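Local atomic coordinates of catechol O-methyltransferase (Mycobacterium tuberculosis, PDB entry 6JCL), a protein that transfers a methyl group from S-adenosyl-L-methionine to a hydroxyl of catechol-like compounds, using a divalent metal cation. Residues A147-A152 and L189-E194. Sequence-based numbering, arbitrary orientation.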
loop_
_atom_site.group_PDB
_atom_site.type_symbol
_atom_site.label_atom_id
_atom_site.label_comp_id
_atom_site.label_asym_id
_atom_site.label_seq_id
_atom_site.Cartn_x
_atom_site.Cartn_y
_atom_site.Cartn_z
ATOM N N ALA A 147 -8.637 -18.982 8.346
ATOM C CA ALA A 147 -7.772 -20.164 8.274
ATOM C C ALA A 147 -6.521 -19.900 7.434
ATOM O O ALA A 147 -5.411 -20.321 7.809
ATOM C CB ALA A 147 -8.542 -21.342 7.687
ATOM N N TYR A 148 -6.680 -19.215 6.291
ATOM C CA TYR A 148 -5.524 -18.951 5.434
ATOM C C TYR A 148 -4.539 -18.009 6.113
ATOM O O TYR A 148 -3.321 -18.140 5.933
ATOM C CB TYR A 148 -5.967 -18.376 4.081
ATOM C CG TYR A 148 -6.838 -19.320 3.295
ATOM C CD1 TYR A 148 -6.734 -20.699 3.463
ATOM C CD2 TYR A 148 -7.763 -18.832 2.380
ATOM C CE1 TYR A 148 -7.543 -21.569 2.751
ATOM C CE2 TYR A 148 -8.576 -19.686 1.669
ATOM C CZ TYR A 148 -8.455 -21.050 1.843
ATOM O OH TYR A 148 -9.276 -21.896 1.137
ATOM N N ILE A 149 -5.045 -17.052 6.894
ATOM C CA ILE A 149 -4.156 -16.153 7.628
ATOM C C ILE A 149 -3.377 -16.932 8.686
ATOM O O ILE A 149 -2.165 -16.735 8.856
ATOM C CB ILE A 149 -4.949 -14.985 8.246
ATOM C CG1 ILE A 149 -5.464 -14.054 7.154
ATOM C CG2 ILE A 149 -4.072 -14.204 9.257
ATOM C CD1 ILE A 149 -6.641 -13.194 7.629
ATOM N N GLN A 150 -4.046 -17.857 9.385
ATOM C CA GLN A 150 -3.340 -18.701 10.349
ATOM C C GLN A 150 -2.251 -19.528 9.667
ATOM O O GLN A 150 -1.134 -19.642 10.188
ATOM C CB GLN A 150 -4.344 -19.589 11.087
ATOM C CG GLN A 150 -5.183 -18.799 12.097
ATOM C CD GLN A 150 -6.395 -19.559 12.621
ATOM O OE1 GLN A 150 -6.945 -20.434 11.947
ATOM N NE2 GLN A 150 -6.816 -19.225 13.834
ATOM N N TRP A 151 -2.544 -20.087 8.486
ATOM C CA TRP A 151 -1.517 -20.814 7.741
ATOM C C TRP A 151 -0.405 -19.873 7.295
ATOM O O TRP A 151 0.774 -20.247 7.324
ATOM C CB TRP A 151 -2.130 -21.517 6.519
ATOM C CG TRP A 151 -2.551 -22.928 6.818
ATOM C CD1 TRP A 151 -3.829 -23.407 6.894
ATOM C CD2 TRP A 151 -1.690 -24.029 7.119
ATOM N NE1 TRP A 151 -3.813 -24.741 7.219
ATOM C CE2 TRP A 151 -2.513 -25.149 7.359
ATOM C CE3 TRP A 151 -0.305 -24.182 7.196
ATOM C CZ2 TRP A 151 -1.995 -26.404 7.670
ATOM C CZ3 TRP A 151 0.210 -25.428 7.515
ATOM C CH2 TRP A 151 -0.636 -26.523 7.747
ATOM N N ALA A 152 -0.766 -18.658 6.867
ATOM C CA ALA A 152 0.243 -17.692 6.426
ATOM C C ALA A 152 1.235 -17.393 7.539
ATOM O O ALA A 152 2.447 -17.353 7.313
ATOM C CB ALA A 152 -0.435 -16.406 5.937
ATOM N N LEU A 189 -11.248 -8.933 9.539
ATOM C CA LEU A 189 -10.643 -7.736 10.114
ATOM C C LEU A 189 -10.595 -7.823 11.639
ATOM O O LEU A 189 -9.599 -7.429 12.275
ATOM C CB LEU A 189 -11.422 -6.498 9.660
ATOM C CG LEU A 189 -11.322 -6.167 8.162
ATOM C CD1 LEU A 189 -12.392 -5.126 7.804
ATOM C CD2 LEU A 189 -9.938 -5.651 7.834
ATOM N N GLN A 190 -11.659 -8.336 12.250
ATOM C CA GLN A 190 -11.653 -8.471 13.703
ATOM C C GLN A 190 -10.594 -9.469 14.156
ATOM O O GLN A 190 -9.888 -9.232 15.148
ATOM C CB GLN A 190 -13.045 -8.875 14.178
ATOM C CG GLN A 190 -14.030 -7.715 14.006
ATOM C CD GLN A 190 -15.443 -8.079 14.423
ATOM O OE1 GLN A 190 -15.934 -9.161 14.117
ATOM N NE2 GLN A 190 -16.100 -7.168 15.138
ATOM N N MET A 191 -10.422 -10.559 13.403
ATOM C CA MET A 191 -9.410 -11.541 13.765
ATOM C C MET A 191 -8.012 -10.949 13.647
ATOM O O MET A 191 -7.170 -11.148 14.536
ATOM C CB MET A 191 -9.548 -12.785 12.880
ATOM C CG MET A 191 -8.458 -13.836 13.112
ATOM S SD MET A 191 -7.094 -13.634 11.935
ATOM C CE MET A 191 -6.333 -15.252 12.085
ATOM N N MET A 192 -7.759 -10.171 12.587
ATOM C CA MET A 192 -6.427 -9.603 12.400
ATOM C C MET A 192 -6.115 -8.584 13.487
ATOM O O MET A 192 -4.984 -8.525 13.985
ATOM C CB MET A 192 -6.299 -8.967 11.003
ATOM C CG MET A 192 -6.408 -9.981 9.865
ATOM S SD MET A 192 -6.367 -9.251 8.218
ATOM C CE MET A 192 -4.612 -8.968 8.064
ATOM N N GLY A 193 -7.112 -7.795 13.894
ATOM C CA GLY A 193 -6.876 -6.818 14.937
ATOM C C GLY A 193 -6.558 -7.476 16.263
ATOM O O GLY A 193 -5.761 -6.960 17.051
ATOM N N GLU A 194 -7.187 -8.621 16.533
ATOM C CA GLU A 194 -7.013 -9.295 17.810
ATOM C C GLU A 194 -5.788 -10.196 17.856
ATOM O O GLU A 194 -5.338 -10.551 18.951
ATOM C CB GLU A 194 -8.263 -10.114 18.129
ATOM C CG GLU A 194 -9.435 -9.274 18.596
ATOM C CD GLU A 194 -10.696 -10.100 18.819
ATOM O OE1 GLU A 194 -10.781 -11.221 18.271
ATOM O OE2 GLU A 194 -11.594 -9.632 19.551
#
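Met191 reaches across to Ile149 and Gln150 and has more of its surface buried against 147-152 than any other residue of 189-194. Its CG stands anti to the backbone N (chi1 176°), which sends the side chain out toward 147-152. The chain then bends at chi2. The terminal methyl CE of Met191 lies 3.8 Å from CG2 of Ile149 and 3.7 Å from CG of Gln150. It therefore touches the gamma methyl, CG2, of Ile149 and the aliphatic part of the glutamine. The side chains of Ile149 and Met191 run past each other in opposite directions. Met192, next in sequence, meets the other branch of Ile149. CG of Met192 is 3.9 Å from Ile149 CD1, and its SD is 4.0 Å from the same methyl. These two side chains cross at about a right angle. Ile149 therefore meets a methionine with each branch, CG2 with Met191 and CD1 with Met192.

On the side facing the sheet, Ile149 and Met192 both touch Val164 of strand 160-165. Helices 145-155 and 180-194 thus pack side by side on the Rossmann-like sheet of a class I methyltransferase. The segment axes are 11.2 Å apart at closest approach and run at 31° to each other. On another side of helix 145-155, Tyr148 touches S-adenosyl-L-homocysteine and hydrogen-bonds through OH to Asp141.

No hydrogen bond or salt bridge joins the two segments. The contact consists of van der Waals packing and burial of apolar surface between methyl, methylene and thioether groups, buried at Ile149 and Met192 and more open at Gln150. No directional bond across it sets the spacing of the helices; methionine chains span the distance.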